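Local coordinates for amino Transferase (Eubacterium rectale, PDB 3ELE), which probably transfers amino groups between amino acids and 2-oxo acids with bound pyridoxal-5'-phosphate, as a class I and II aminotransferase, at residues 312-317 and 327-332; 186-191 and 226-231. One frame throughout, in Å; residues are numbered along the deposited sequence.

Contact 1 of 2, residues 312-317 and 327-332; sequences NRDLLY and CFKPDG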
loop_
_atom_site.group_PDB
_atom_site.type_symbol
_atom_site.label_atom_id
_atom_site.label_comp_id
_atom_site.label_asym_id
_atom_site.label_seq_id
_atom_site.Cartn_x
_atom_site.Cartn_y
_atom_site.Cartn_z
ATOM N N ASN A 312 -17.832 -0.291 28.021
ATOM C CA ASN A 312 -18.751 -0.985 27.093
ATOM C C ASN A 312 -18.715 -2.507 27.271
ATOM O O ASN A 312 -19.772 -3.128 27.270
ATOM C CB ASN A 312 -18.494 -0.613 25.613
ATOM C CG ASN A 312 -19.017 0.791 25.239
ATOM O OD1 ASN A 312 -19.554 1.529 26.063
ATOM N ND2 ASN A 312 -18.837 1.151 23.977
ATOM N N ARG A 313 -17.513 -3.084 27.440
ATOM C CA ARG A 313 -17.350 -4.531 27.682
ATOM C C ARG A 313 -18.149 -4.958 28.899
ATOM O O ARG A 313 -18.946 -5.873 28.811
ATOM C CB ARG A 313 -15.883 -4.933 27.921
ATOM C CG ARG A 313 -15.654 -6.466 28.040
ATOM C CD ARG A 313 -14.324 -6.822 28.722
ATOM N NE ARG A 313 -14.222 -6.224 30.052
ATOM C CZ ARG A 313 -13.218 -6.401 30.916
ATOM N NH1 ARG A 313 -12.204 -7.202 30.649
ATOM N NH2 ARG A 313 -13.246 -5.784 32.092
ATOM N N ASP A 314 -17.922 -4.273 30.017
ATOM C CA ASP A 314 -18.577 -4.575 31.296
ATOM C C ASP A 314 -20.100 -4.424 31.243
ATOM O O ASP A 314 -20.832 -5.240 31.789
ATOM C CB ASP A 314 -18.000 -3.683 32.414
ATOM C CG ASP A 314 -16.527 -3.945 32.682
ATOM O OD1 ASP A 314 -16.030 -4.978 32.240
ATOM O OD2 ASP A 314 -15.862 -3.136 33.359
ATOM N N LEU A 315 -20.562 -3.390 30.551
ATOM C CA LEU A 315 -21.996 -3.134 30.403
ATOM C C LEU A 315 -22.638 -4.279 29.587
ATOM O O LEU A 315 -23.582 -4.901 30.042
ATOM C CB LEU A 315 -22.213 -1.771 29.741
ATOM C CG LEU A 315 -23.597 -1.133 29.731
ATOM C CD1 LEU A 315 -24.034 -0.774 31.174
ATOM C CD2 LEU A 315 -23.539 0.148 28.886
ATOM N N LEU A 316 -22.064 -4.600 28.429
ATOM C CA LEU A 316 -22.572 -5.687 27.566
ATOM C C LEU A 316 -22.492 -7.066 28.245
ATOM O O LEU A 316 -23.441 -7.859 28.173
ATOM C CB LEU A 316 -21.804 -5.714 26.226
ATOM C CG LEU A 316 -22.331 -6.576 25.079
ATOM C CD1 LEU A 316 -23.731 -6.074 24.659
ATOM C CD2 LEU A 316 -21.361 -6.542 23.918
ATOM N N TYR A 317 -21.362 -7.347 28.901
ATOM C CA TYR A 317 -21.164 -8.625 29.595
ATOM C C TYR A 317 -22.164 -8.798 30.748
ATOM O O TYR A 317 -22.779 -9.867 30.872
ATOM C CB TYR A 317 -19.720 -8.766 30.114
ATOM C CG TYR A 317 -19.446 -10.078 30.825
ATOM C CD1 TYR A 317 -19.259 -11.257 30.097
ATOM C CD2 TYR A 317 -19.380 -10.150 32.224
ATOM C CE1 TYR A 317 -19.008 -12.464 30.723
ATOM C CE2 TYR A 317 -19.137 -11.379 32.868
ATOM C CZ TYR A 317 -18.942 -12.536 32.101
ATOM O OH TYR A 317 -18.694 -13.765 32.710
ATOM N N CYS A 327 -21.479 -15.698 27.622
ATOM C CA CYS A 327 -20.451 -14.861 27.017
ATOM C C CYS A 327 -19.081 -15.264 27.554
ATOM O O CYS A 327 -18.923 -15.543 28.745
ATOM C CB CYS A 327 -20.651 -13.393 27.394
ATOM S SG CYS A 327 -22.298 -12.695 27.183
ATOM N N PHE A 328 -18.093 -15.295 26.672
ATOM C CA PHE A 328 -16.690 -15.467 27.070
ATOM C C PHE A 328 -16.248 -14.047 27.460
ATOM O O PHE A 328 -16.368 -13.127 26.632
ATOM C CB PHE A 328 -15.867 -16.046 25.907
ATOM C CG PHE A 328 -14.379 -15.952 26.094
ATOM C CD1 PHE A 328 -13.756 -16.577 27.176
ATOM C CD2 PHE A 328 -13.588 -15.255 25.171
ATOM C CE1 PHE A 328 -12.364 -16.491 27.346
ATOM C CE2 PHE A 328 -12.199 -15.168 25.333
ATOM C CZ PHE A 328 -11.589 -15.787 26.422
ATOM N N LYS A 329 -15.768 -13.854 28.694
ATOM C CA LYS A 329 -15.338 -12.507 29.132
ATOM C C LYS A 329 -14.002 -12.199 28.450
ATOM O O LYS A 329 -13.019 -12.848 28.755
ATOM C CB LYS A 329 -15.221 -12.373 30.655
ATOM C CG LYS A 329 -15.027 -10.900 31.110
ATOM C CD LYS A 329 -15.177 -10.702 32.614
ATOM C CE LYS A 329 -15.099 -9.192 32.981
ATOM N NZ LYS A 329 -15.331 -8.842 34.438
ATOM N N PRO A 330 -13.965 -11.211 27.528
ATOM C CA PRO A 330 -12.706 -10.961 26.816
ATOM C C PRO A 330 -11.731 -10.119 27.628
ATOM O O PRO A 330 -12.167 -9.194 28.315
ATOM C CB PRO A 330 -13.168 -10.175 25.585
ATOM C CG PRO A 330 -14.352 -9.429 26.043
ATOM C CD PRO A 330 -15.008 -10.251 27.110
ATOM N N ASP A 331 -10.433 -10.428 27.529
ATOM C CA ASP A 331 -9.369 -9.646 28.188
ATOM C C ASP A 331 -8.819 -8.507 27.309
ATOM O O ASP A 331 -8.124 -7.612 27.822
ATOM C CB ASP A 331 -8.223 -10.563 28.619
ATOM C CG ASP A 331 -8.621 -11.510 29.739
ATOM O OD1 ASP A 331 -9.364 -11.085 30.652
ATOM O OD2 ASP A 331 -8.190 -12.675 29.711
ATOM N N GLY A 332 -9.122 -8.530 26.008
ATOM C CA GLY A 332 -8.632 -7.505 25.089
ATOM C C GLY A 332 -9.434 -7.392 23.811
ATOM O O GLY A 332 -10.393 -8.139 23.616
HETATM O O HOH W 1 -18.915 -15.834 31.327
#
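Tyr317 and Arg313, one turn apart on helix 306-323, face the segment 327-332 as it leaves a short edge strand, with CA atoms 6.8 Å apart at Tyr317 and Cys327 and 8.0 Å apart at Arg313 and Pro330. With CG of Tyr317 anti to the backbone N (chi1 -179°), its ring reaches that segment: Lys329 CB lies over one face, a CH-pi contact 4.2 Å from the centroid, while Cys327 CB meets CD1 at 3.7 Å. A water linked to Tyr317 OH also donates to Cys327 O, which lies at the ring's edge. The extended Lys329 chain passes nearly perpendicular to Arg313 and lays CE over one guanidinium face, 3.9 Å from Arg313 CZ. The Pro330 ring lies along the CG-CD part of Arg313, Pro330 CG being 3.7 Å from Arg313 CD. A bend at chi3 (57°) turns the guanidinium so that NH1 donates to Pro330 O at 3.1 Å, nearly straight and in the carbonyl plane. Its NE and NH2 both grip Asp314 OD1, and NH2 also pairs with Asp226; Asp314 OD2 bridges to Lys310. A leucine in place of Arg313 would probably leave Pro330 O without this donor and take from Asp314 OD1 and Asp226 their guanidinium partner. Packing thus joins helix and segment at Tyr317, and one guanidinium hydrogen bond with chain packing joins them at Pro330, the carboxylates holding the guanidinium in place.

Contact 2 of 2, residues 186-191 and 226-231; sequences GTVYSE and DGIKVP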
loop_
_atom_site.group_PDB
_atom_site.type_symbol
_atom_site.label_atom_id
_atom_site.label_comp_id
_atom_site.label_asym_id
_atom_site.label_seq_id
_atom_site.Cartn_x
_atom_site.Cartn_y
_atom_site.Cartn_z
ATOM N N GLY A 186 -11.673 -11.792 21.567
ATOM C CA GLY A 186 -11.202 -10.918 22.633
ATOM C C GLY A 186 -10.291 -11.615 23.652
ATOM O O GLY A 186 -9.996 -11.054 24.706
ATOM N N THR A 187 -9.816 -12.831 23.333
ATOM C CA THR A 187 -8.929 -13.575 24.205
ATOM C C THR A 187 -7.534 -12.936 24.192
ATOM O O THR A 187 -7.215 -12.142 23.301
ATOM C CB THR A 187 -8.811 -15.061 23.783
ATOM O OG1 THR A 187 -8.236 -15.808 24.862
ATOM C CG2 THR A 187 -7.967 -15.226 22.485
ATOM N N VAL A 188 -6.749 -13.245 25.220
ATOM C CA VAL A 188 -5.367 -12.797 25.330
ATOM C C VAL A 188 -4.564 -14.020 25.713
ATOM O O VAL A 188 -4.843 -14.627 26.749
ATOM C CB VAL A 188 -5.163 -11.681 26.365
ATOM C CG1 VAL A 188 -3.656 -11.383 26.557
ATOM C CG2 VAL A 188 -5.877 -10.432 25.946
ATOM N N TYR A 189 -3.587 -14.394 24.895
ATOM C CA TYR A 189 -2.749 -15.562 25.209
ATOM C C TYR A 189 -1.816 -15.275 26.386
ATOM O O TYR A 189 -1.128 -14.244 26.414
ATOM C CB TYR A 189 -1.950 -16.079 24.011
ATOM C CG TYR A 189 -2.768 -16.551 22.809
ATOM C CD1 TYR A 189 -3.994 -17.224 22.958
ATOM C CD2 TYR A 189 -2.271 -16.397 21.508
ATOM C CE1 TYR A 189 -4.724 -17.677 21.843
ATOM C CE2 TYR A 189 -2.995 -16.852 20.397
ATOM C CZ TYR A 189 -4.219 -17.491 20.571
ATOM O OH TYR A 189 -4.927 -17.928 19.476
ATOM N N SER A 190 -1.859 -16.160 27.384
ATOM C CA SER A 190 -1.036 -16.055 28.586
ATOM C C SER A 190 0.410 -16.379 28.265
ATOM O O SER A 190 0.699 -17.000 27.235
ATOM C CB SER A 190 -1.517 -17.057 29.645
ATOM O OG SER A 190 -1.397 -18.393 29.152
ATOM N N GLU A 191 1.307 -16.004 29.176
ATOM C CA GLU A 191 2.729 -16.341 29.059
ATOM C C GLU A 191 2.898 -17.848 28.869
ATOM O O GLU A 191 3.715 -18.283 28.043
ATOM C CB GLU A 191 3.513 -15.903 30.300
ATOM C CG GLU A 191 5.012 -16.030 30.132
ATOM C CD GLU A 191 5.819 -15.665 31.368
ATOM O OE1 GLU A 191 5.410 -16.020 32.505
ATOM O OE2 GLU A 191 6.907 -15.077 31.176
ATOM N N ASP A 226 -7.965 -4.698 32.721
ATOM C CA ASP A 226 -7.734 -5.234 34.088
ATOM C C ASP A 226 -6.279 -5.609 34.424
ATOM O O ASP A 226 -6.035 -6.538 35.213
ATOM C CB ASP A 226 -8.643 -6.467 34.352
ATOM C CG ASP A 226 -10.125 -6.195 34.121
ATOM O OD1 ASP A 226 -10.582 -5.048 34.324
ATOM O OD2 ASP A 226 -10.833 -7.172 33.769
ATOM N N GLY A 227 -5.324 -4.891 33.837
ATOM C CA GLY A 227 -3.919 -5.182 34.059
ATOM C C GLY A 227 -3.418 -6.505 33.484
ATOM O O GLY A 227 -2.368 -6.978 33.899
ATOM N N ILE A 228 -4.162 -7.107 32.547
ATOM C CA ILE A 228 -3.751 -8.358 31.912
ATOM C C ILE A 228 -2.538 -8.022 31.053
ATOM O O ILE A 228 -2.511 -6.963 30.420
ATOM C CB ILE A 228 -4.897 -8.990 31.054
ATOM C CG1 ILE A 228 -6.066 -9.429 31.953
ATOM C CG2 ILE A 228 -4.393 -10.214 30.244
ATOM C CD1 ILE A 228 -5.739 -10.618 32.872
ATOM N N LYS A 229 -1.542 -8.912 31.062
ATOM C CA LYS A 229 -0.294 -8.719 30.321
ATOM C C LYS A 229 -0.351 -9.411 28.954
ATOM O O LYS A 229 -0.783 -10.569 28.859
ATOM C CB LYS A 229 0.899 -9.258 31.137
ATOM C CG LYS A 229 2.284 -8.907 30.538
ATOM C CD LYS A 229 3.419 -9.091 31.551
ATOM C CE LYS A 229 4.767 -8.609 31.033
ATOM N NZ LYS A 229 5.808 -8.761 32.093
ATOM N N VAL A 230 0.043 -8.671 27.910
ATOM C CA VAL A 230 0.193 -9.184 26.556
ATOM C C VAL A 230 1.714 -9.454 26.465
ATOM O O VAL A 230 2.492 -8.507 26.401
ATOM C CB VAL A 230 -0.258 -8.147 25.482
ATOM C CG1 VAL A 230 -0.155 -8.741 24.081
ATOM C CG2 VAL A 230 -1.682 -7.716 25.732
ATOM N N PRO A 231 2.163 -10.727 26.549
ATOM C CA PRO A 231 3.616 -10.973 26.438
ATOM C C PRO A 231 4.219 -10.552 25.095
ATOM O O PRO A 231 3.589 -10.788 24.067
ATOM C CB PRO A 231 3.713 -12.502 26.559
ATOM C CG PRO A 231 2.535 -12.903 27.259
ATOM C CD PRO A 231 1.446 -11.986 26.785
#
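Apolar contact at Val188 and backbone packing at Pro231 join two loops, one leading from strand 173-178 into helix 191-208, the other from strand 213-217 toward strand 240-245. The apolar group centres on a single methyl. Val188 CG1, placed anti to the backbone N (chi1 173°), faces the second loop and touches Ile228 CG2 at 3.9 Å; the two side chains run antiparallel alongside one another. The same methyl lies 4.2 Å from Val230 CG2. Between these two residues, Lys229 O is 3.8 Å from Val188 CG1, so the methyl is met by three consecutive residues.

The second group is proline against main chain. Pro231 CD sits 3.4 Å from Tyr189 O, and Pro231 CG reaches Glu191 N at 3.8 Å, resting against the start of the helix where Ser190 holds the N-cap position.

Polar bonding is directed to third parties. Gln159 binds Val188 O and Ser190 N, Ser190 OG pairs with Thr193 OG1, and Glu191 OE2 with Tyr236 OH. On the facing loop Arg221 takes both Val230 O and Pro231 O. Glu191 OE2 and Lys229 NZ, 6.5 Å apart, are too distant for a salt bridge and at most attract weakly. The two loops therefore meet through methyl and ring carbons set against one another and against main-chain atoms, while several of their backbone polar groups are bonded to Gln159 and Arg221.

Contacts 1 and 2, their centres 14 Å apart, form one continuous patch within the aminotransferase fold. Segments 186-191 and 327-332 meet near residues 330-332: Gly332 N lies 3.0 Å from Gly186 O, a probable hydrogen bond, and Asp331 CB packs against Val188 CG2 at 3.6 Å. Segment 226-231 joins contact 1 through a salt bridge of 3.3 Å between Arg313 NH2 and Asp226 OD2. Neither contact reaches the pyridoxal-5'-phosphate itself: the cofactor is about 11 Å from the side chain of Tyr189 and about 13 Å from that of Pro330. Segment 186-191 nevertheless follows closely on the pocket residues Asn179 and Asn183, and segment 226-231 on Asp217, Pro219 and Tyr220.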